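Local coordinates for signal recognition 54 kDa protein (Pyrococcus furiosus, PDB 3DM5), which belongs to the SRP54 family of signal recognition particle proteins, combining a helical bundle, a P-loop NTPase-type domain and a signal-peptide-binding domain, at residues Glu82-Leu87 and Asp285-Val290; Ser243-Lys248 and Ile269-Thr274. All blocks are in the same frame, centred on the assembly; numbering follows the deposited sequence.

Contact 1 of 2, residues Glu82-Leu87 and Asp285-Val290; sequences ELTKFL and DPPRFV
Val290 reaches from helix 286-293 against the end of helix 71-86, where Leu83 and Thr84, with Leu87 just beyond the helix, receive it. Its CB lies 3.6 Å from OG1 of Thr84, and beyond that carbon the two methyls part company. CG1, set opposite the backbone N (chi1 161°), lies beside the same hydroxyl and 3.9 Å from CB of Leu83. CG2 goes the other way and meets CD1 of Leu87 at 3.6 Å, with the carbonyl oxygen of Leu83 also nearby. A beta-branched residue suits this place because its short fork touches three neighbours at once.

Thr84 serves two purposes. Its CG2 methyl settles on the ring of Pro287, 3.8 Å from that residue's CG, where the two backbones come nearest. Its OG1, although facing a methyl of Val290, is bonded back to the carbonyl oxygen of Tyr80 in its own helix, a common way for threonine to be accommodated in a buried helix. Leu87 CD1 also touches the edge of the Phe289 ring, 3.9 Å from CE2, the two side chains crossing at about a right angle. Beside it, Pro286 brings CG to 3.4 Å from the carbonyl oxygen of Leu87; prolines suit the first turn of a helix, whose amides need no acceptor within the helix.

The axes of helical residues 82-86 and 286-290 make an angle of 124° and approach to 8.7 Å. The segments exchange no hydrogen bonds, though the hydroxyl of Tyr80 donates one to the carbonyl oxygen of Pro287. Burial of methyls and proline rings therefore carries most of this join.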
loop_
_atom_site.group_PDB
_atom_site.type_symbol
_atom_site.label_atom_id
_atom_site.label_comp_id
_atom_site.label_asym_id
_atom_site.label_seq_id
_atom_site.Cartn_x
_atom_site.Cartn_y
_atom_site.Cartn_z
ATOM N N GLU A 82 3.433 7.254 28.674
ATOM C CA GLU A 82 4.516 7.904 27.956
ATOM C C GLU A 82 4.024 8.692 26.728
ATOM O O GLU A 82 4.416 9.853 26.535
ATOM C CB GLU A 82 5.594 6.888 27.581
ATOM C CG GLU A 82 6.417 6.460 28.768
ATOM C CD GLU A 82 6.926 7.648 29.573
ATOM O OE1 GLU A 82 7.395 8.642 28.964
ATOM O OE2 GLU A 82 6.855 7.582 30.819
ATOM N N LEU A 83 3.167 8.067 25.919
ATOM C CA LEU A 83 2.600 8.708 24.745
ATOM C C LEU A 83 1.775 9.928 25.132
ATOM O O LEU A 83 1.814 10.942 24.453
ATOM C CB LEU A 83 1.740 7.726 23.920
ATOM C CG LEU A 83 2.482 6.872 22.883
ATOM C CD1 LEU A 83 1.532 5.957 22.107
ATOM C CD2 LEU A 83 3.262 7.760 21.920
ATOM N N THR A 84 1.032 9.840 26.230
ATOM C CA THR A 84 0.246 10.987 26.678
ATOM C C THR A 84 1.105 12.196 27.038
ATOM O O THR A 84 0.734 13.321 26.701
ATOM C CB THR A 84 -0.732 10.656 27.828
ATOM O OG1 THR A 84 -1.688 9.696 27.376
ATOM C CG2 THR A 84 -1.510 11.921 28.243
ATOM N N LYS A 85 2.238 11.971 27.705
ATOM C CA LYS A 85 3.136 13.085 28.069
ATOM C C LYS A 85 3.799 13.644 26.823
ATOM O O LYS A 85 4.121 14.828 26.751
ATOM C CB LYS A 85 4.212 12.661 29.072
ATOM C CG LYS A 85 3.674 12.282 30.444
ATOM C CD LYS A 85 4.746 11.639 31.308
ATOM C CE LYS A 85 4.130 11.012 32.558
ATOM N NZ LYS A 85 5.107 10.223 33.379
ATOM N N PHE A 86 3.970 12.771 25.837
ATOM C CA PHE A 86 4.663 13.076 24.600
ATOM C C PHE A 86 3.822 14.049 23.779
ATOM O O PHE A 86 4.344 14.770 22.933
ATOM C CB PHE A 86 4.899 11.768 23.861
ATOM C CG PHE A 86 5.803 11.865 22.664
ATOM C CD1 PHE A 86 7.133 12.180 22.809
ATOM C CD2 PHE A 86 5.329 11.550 21.398
ATOM C CE1 PHE A 86 7.961 12.223 21.718
ATOM C CE2 PHE A 86 6.150 11.594 20.308
ATOM C CZ PHE A 86 7.466 11.930 20.466
ATOM N N LEU A 87 2.522 14.085 24.053
ATOM C CA LEU A 87 1.599 14.968 23.334
ATOM C C LEU A 87 0.973 16.048 24.234
ATOM O O LEU A 87 -0.140 16.507 23.980
ATOM C CB LEU A 87 0.500 14.157 22.618
ATOM C CG LEU A 87 0.955 13.074 21.617
ATOM C CD1 LEU A 87 -0.200 12.383 20.929
ATOM C CD2 LEU A 87 1.852 13.633 20.563
ATOM N N ASP A 285 -7.262 17.228 24.167
ATOM C CA ASP A 285 -7.153 16.755 25.527
ATOM C C ASP A 285 -6.301 15.495 25.422
ATOM O O ASP A 285 -6.823 14.397 25.177
ATOM C CB ASP A 285 -8.559 16.467 26.084
ATOM C CG ASP A 285 -8.545 16.019 27.536
ATOM O OD1 ASP A 285 -7.475 15.639 28.063
ATOM O OD2 ASP A 285 -9.628 16.045 28.151
ATOM N N PRO A 286 -4.975 15.668 25.569
ATOM C CA PRO A 286 -3.932 14.652 25.338
ATOM C C PRO A 286 -4.301 13.236 25.787
ATOM O O PRO A 286 -4.221 12.336 24.966
ATOM C CB PRO A 286 -2.728 15.199 26.126
ATOM C CG PRO A 286 -2.875 16.670 25.981
ATOM C CD PRO A 286 -4.394 16.951 25.999
ATOM N N PRO A 287 -4.697 13.045 27.057
ATOM C CA PRO A 287 -4.982 11.682 27.530
ATOM C C PRO A 287 -6.149 11.012 26.798
ATOM O O PRO A 287 -6.129 9.800 26.613
ATOM C CB PRO A 287 -5.342 11.888 29.015
ATOM C CG PRO A 287 -4.908 13.249 29.347
ATOM C CD PRO A 287 -4.947 14.050 28.103
ATOM N N ARG A 288 -7.156 11.795 26.419
ATOM C CA ARG A 288 -8.319 11.302 25.691
ATOM C C ARG A 288 -7.967 11.025 24.243
ATOM O O ARG A 288 -8.432 10.055 23.649
ATOM C CB ARG A 288 -9.420 12.352 25.703
ATOM C CG ARG A 288 -9.736 12.897 27.059
ATOM C CD ARG A 288 -10.933 12.211 27.647
ATOM N NE ARG A 288 -10.907 12.289 29.100
ATOM C CZ ARG A 288 -11.705 11.589 29.897
ATOM N NH1 ARG A 288 -12.606 10.762 29.378
ATOM N NH2 ARG A 288 -11.604 11.720 31.213
ATOM N N PHE A 289 -7.158 11.907 23.669
ATOM C CA PHE A 289 -6.727 11.761 22.291
ATOM C C PHE A 289 -5.838 10.520 22.152
ATOM O O PHE A 289 -6.079 9.669 21.305
ATOM C CB PHE A 289 -6.016 13.028 21.855
ATOM C CG PHE A 289 -5.441 12.975 20.470
ATOM C CD1 PHE A 289 -6.187 13.404 19.385
ATOM C CD2 PHE A 289 -4.122 12.557 20.261
ATOM C CE1 PHE A 289 -5.654 13.385 18.108
ATOM C CE2 PHE A 289 -3.584 12.540 18.996
ATOM C CZ PHE A 289 -4.358 12.958 17.911
ATOM N N VAL A 290 -4.827 10.407 23.002
ATOM C CA VAL A 290 -3.919 9.268 22.942
ATOM C C VAL A 290 -4.670 7.974 23.221
ATOM O O VAL A 290 -4.298 6.907 22.740
ATOM C CB VAL A 290 -2.774 9.420 23.945
ATOM C CG1 VAL A 290 -2.110 8.089 24.214
ATOM C CG2 VAL A 290 -1.779 10.392 23.416
#

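Contact 2 of 2, residues Ser243-Lys248 and Ile269-Thr274; sequences SIIVTK and IKFIGT. With GDP (guanosine-5'-diphosphate), chain J.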
loop_
_atom_site.group_PDB
_atom_site.type_symbol
_atom_site.label_atom_id
_atom_site.label_comp_id
_atom_site.label_asym_id
_atom_site.label_seq_id
_atom_site.Cartn_x
_atom_site.Cartn_y
_atom_site.Cartn_z
ATOM N N SER A 243 -1.046 30.153 22.366
ATOM C CA SER A 243 -1.439 28.745 22.223
ATOM C C SER A 243 -1.498 28.376 20.755
ATOM O O SER A 243 -1.286 29.218 19.881
ATOM C CB SER A 243 -2.802 28.476 22.857
ATOM O OG SER A 243 -3.823 29.191 22.173
ATOM N N ILE A 244 -1.830 27.123 20.474
ATOM C CA ILE A 244 -1.711 26.610 19.114
ATOM C C ILE A 244 -2.948 25.832 18.717
ATOM O O ILE A 244 -3.494 25.063 19.518
ATOM C CB ILE A 244 -0.491 25.635 19.022
ATOM C CG1 ILE A 244 0.744 26.228 19.705
ATOM C CG2 ILE A 244 -0.200 25.227 17.578
ATOM C CD1 ILE A 244 1.430 27.246 18.874
ATOM N N ILE A 245 -3.398 26.037 17.487
ATOM C CA ILE A 245 -4.311 25.104 16.868
ATOM C C ILE A 245 -3.592 24.462 15.694
ATOM O O ILE A 245 -2.969 25.147 14.881
ATOM C CB ILE A 245 -5.598 25.768 16.383
ATOM C CG1 ILE A 245 -6.440 26.190 17.589
ATOM C CG2 ILE A 245 -6.393 24.798 15.485
ATOM C CD1 ILE A 245 -7.567 27.170 17.246
ATOM N N VAL A 246 -3.654 23.143 15.631
ATOM C CA VAL A 246 -3.019 22.398 14.555
ATOM C C VAL A 246 -4.084 21.910 13.589
ATOM O O VAL A 246 -5.029 21.220 14.001
ATOM C CB VAL A 246 -2.229 21.214 15.120
ATOM C CG1 VAL A 246 -1.607 20.418 14.001
ATOM C CG2 VAL A 246 -1.168 21.735 16.069
ATOM N N THR A 247 -3.970 22.287 12.318
ATOM C CA THR A 247 -5.024 21.961 11.354
ATOM C C THR A 247 -4.652 20.773 10.466
ATOM O O THR A 247 -3.497 20.335 10.460
ATOM C CB THR A 247 -5.333 23.128 10.416
ATOM O OG1 THR A 247 -4.128 23.512 9.746
ATOM C CG2 THR A 247 -5.907 24.294 11.179
ATOM N N LYS A 248 -5.644 20.283 9.716
ATOM C CA LYS A 248 -5.427 19.309 8.664
ATOM C C LYS A 248 -4.801 18.029 9.213
ATOM O O LYS A 248 -3.901 17.460 8.588
ATOM C CB LYS A 248 -4.536 19.908 7.574
ATOM C CG LYS A 248 -5.084 21.184 7.000
ATOM C CD LYS A 248 -4.159 21.781 5.952
ATOM C CE LYS A 248 -4.790 23.021 5.294
ATOM N NZ LYS A 248 -3.851 23.698 4.324
ATOM N N ILE A 269 -1.453 23.067 22.879
ATOM C CA ILE A 269 -2.347 22.818 21.761
ATOM C C ILE A 269 -3.747 22.765 22.345
ATOM O O ILE A 269 -4.020 21.918 23.205
ATOM C CB ILE A 269 -2.062 21.476 21.086
ATOM C CG1 ILE A 269 -0.601 21.401 20.648
ATOM C CG2 ILE A 269 -2.983 21.271 19.899
ATOM C CD1 ILE A 269 -0.120 20.005 20.478
ATOM N N LYS A 270 -4.629 23.660 21.878
ATOM C CA LYS A 270 -5.990 23.756 22.407
ATOM C C LYS A 270 -7.051 23.089 21.513
ATOM O O LYS A 270 -8.018 22.526 22.003
ATOM C CB LYS A 270 -6.346 25.212 22.654
ATOM C CG LYS A 270 -5.252 25.980 23.376
ATOM C CD LYS A 270 -5.646 26.333 24.789
ATOM C CE LYS A 270 -4.567 27.175 25.487
ATOM N NZ LYS A 270 -5.113 28.028 26.579
ATOM N N PHE A 271 -6.881 23.148 20.200
ATOM C CA PHE A 271 -7.797 22.461 19.294
ATOM C C PHE A 271 -7.027 21.850 18.153
ATOM O O PHE A 271 -5.891 22.225 17.888
ATOM C CB PHE A 271 -8.833 23.423 18.696
ATOM C CG PHE A 271 -9.635 24.180 19.715
ATOM C CD1 PHE A 271 -9.087 25.275 20.379
ATOM C CD2 PHE A 271 -10.946 23.829 19.981
ATOM C CE1 PHE A 271 -9.825 25.994 21.307
ATOM C CE2 PHE A 271 -11.692 24.541 20.901
ATOM C CZ PHE A 271 -11.120 25.632 21.571
ATOM N N ILE A 272 -7.665 20.921 17.457
ATOM C CA ILE A 272 -7.122 20.412 16.214
ATOM C C ILE A 272 -8.179 20.576 15.158
ATOM O O ILE A 272 -9.361 20.441 15.438
ATOM C CB ILE A 272 -6.688 18.943 16.338
ATOM C CG1 ILE A 272 -7.802 18.073 16.920
ATOM C CG2 ILE A 272 -5.438 18.846 17.192
ATOM C CD1 ILE A 272 -7.552 16.593 16.774
ATOM N N GLY A 273 -7.756 20.920 13.950
ATOM C CA GLY A 273 -8.642 20.908 12.799
ATOM C C GLY A 273 -8.667 19.542 12.119
ATOM O O GLY A 273 -7.651 18.856 12.010
ATOM N N THR A 274 -9.831 19.182 11.602
ATOM C CA THR A 274 -10.178 17.797 11.326
ATOM C C THR A 274 -10.800 17.638 9.943
ATOM O O THR A 274 -11.132 16.541 9.505
ATOM C CB THR A 274 -11.122 17.327 12.437
ATOM O OG1 THR A 274 -10.328 16.941 13.564
ATOM C CG2 THR A 274 -11.961 16.177 12.014
HETATM P PB GDP J . -5.764 30.405 4.872
HETATM O O1B GDP J . -4.900 29.372 5.509
HETATM O O2B GDP J . -4.938 31.161 3.861
HETATM O O3B GDP J . -6.314 31.328 5.932
HETATM O O3A GDP J . -6.922 29.743 3.964
HETATM P PA GDP J . -8.006 28.641 4.400
HETATM O O1A GDP J . -9.093 28.526 3.373
HETATM O O2A GDP J . -8.600 28.919 5.751
HETATM O "O5'" GDP J . -7.137 27.289 4.357
HETATM C "C5'" GDP J . -6.642 26.891 3.084
HETATM C "C4'" GDP J . -7.122 25.482 2.724
HETATM O "O4'" GDP J . -6.946 24.518 3.788
HETATM C "C3'" GDP J . -8.598 25.481 2.366
HETATM O "O3'" GDP J . -8.699 24.678 1.186
HETATM C "C2'" GDP J . -9.269 24.824 3.559
HETATM O "O2'" GDP J . -10.393 24.055 3.196
HETATM C "C1'" GDP J . -8.205 23.868 4.038
HETATM N N9 GDP J . -8.307 23.515 5.463
HETATM C C8 GDP J . -8.272 24.319 6.539
HETATM N N7 GDP J . -8.351 23.586 7.684
HETATM C C5 GDP J . -8.420 22.289 7.328
HETATM C C6 GDP J . -8.523 20.969 8.005
HETATM O O6 GDP J . -8.546 20.858 9.254
HETATM N N1 GDP J . -8.589 19.880 7.230
HETATM C C2 GDP J . -8.550 19.937 5.888
HETATM N N2 GDP J . -8.615 18.787 5.183
HETATM N N3 GDP J . -8.449 21.093 5.204
HETATM C C4 GDP J . -8.388 22.263 5.862
#
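Ile244 and Val246 offer their carbonyl oxygens to strand 269-273, which runs alongside in the same direction. Lys270 N reaches Ile244 O at 3.0 Å (164° at the hydrogen). The tight part is the backbone of Gly273, whose N comes to 2.7 Å from Val246 O. Between these, the bond from Val246 N to Phe271 O is weak.

The two sheet faces are buried under helices. On one, Ile245 CG1 lies 3.8 Å from Phe271 CB under helix 113-125, whose Leu120 touches the Phe271 ring. On the other, Val246 CG2 and Ile269 CG2 are 4.3 Å apart beneath Leu259 and Val262 of helix 255-263. Branched aliphatic residues favour extended strands and fill both layers.

Solvent reaches the contact at Lys270 and Lys248, both partly exposed. Lys270, bent at chi2 (-110°), lays its methylenes against Ser243 CB and carries its ammonium to Glu215, which also holds the Ser243 hydroxyl. At the far end, Lys248 donates its backbone N to O6 of GDP at 3.0 Å. Its extended chain runs over the guanine face, CG 3.5 Å from C5, and its NZ bonds to Gly110 O. Gly273, without a side chain, admits O6 beside its carbonyl carbon. Thr247, Lys248 and Asp250, which also bonds GDP, form the TKxD guanine-recognition motif of SRP-type P-loop proteins, and Gly273 on the neighbouring strand of this beta-alpha-beta unit adds to the pocket.

The centres of the two contacts lie 14 Å apart, and they touch where Phe289 CE1 meets Ile272 CD1 at 4.0 Å. Along the chain the order is 82-87, 243-248, 269-274, 285-290, so both strands of contact 2 fall between the halves of contact 1. Helix 255-263 is common ground: its Leu259 packs against Val246, Ile272 and Phe289, and its Ser260 touches Leu87. After strand 269-273, the chain returns through strand 281-283, antiparallel at the sheet's edge, and enters helix 286-293. Thus the helix preceding the nucleotide-binding sheet and the one following it meet beside that sheet, and this shared packing could couple the helical bundle to the guanine site.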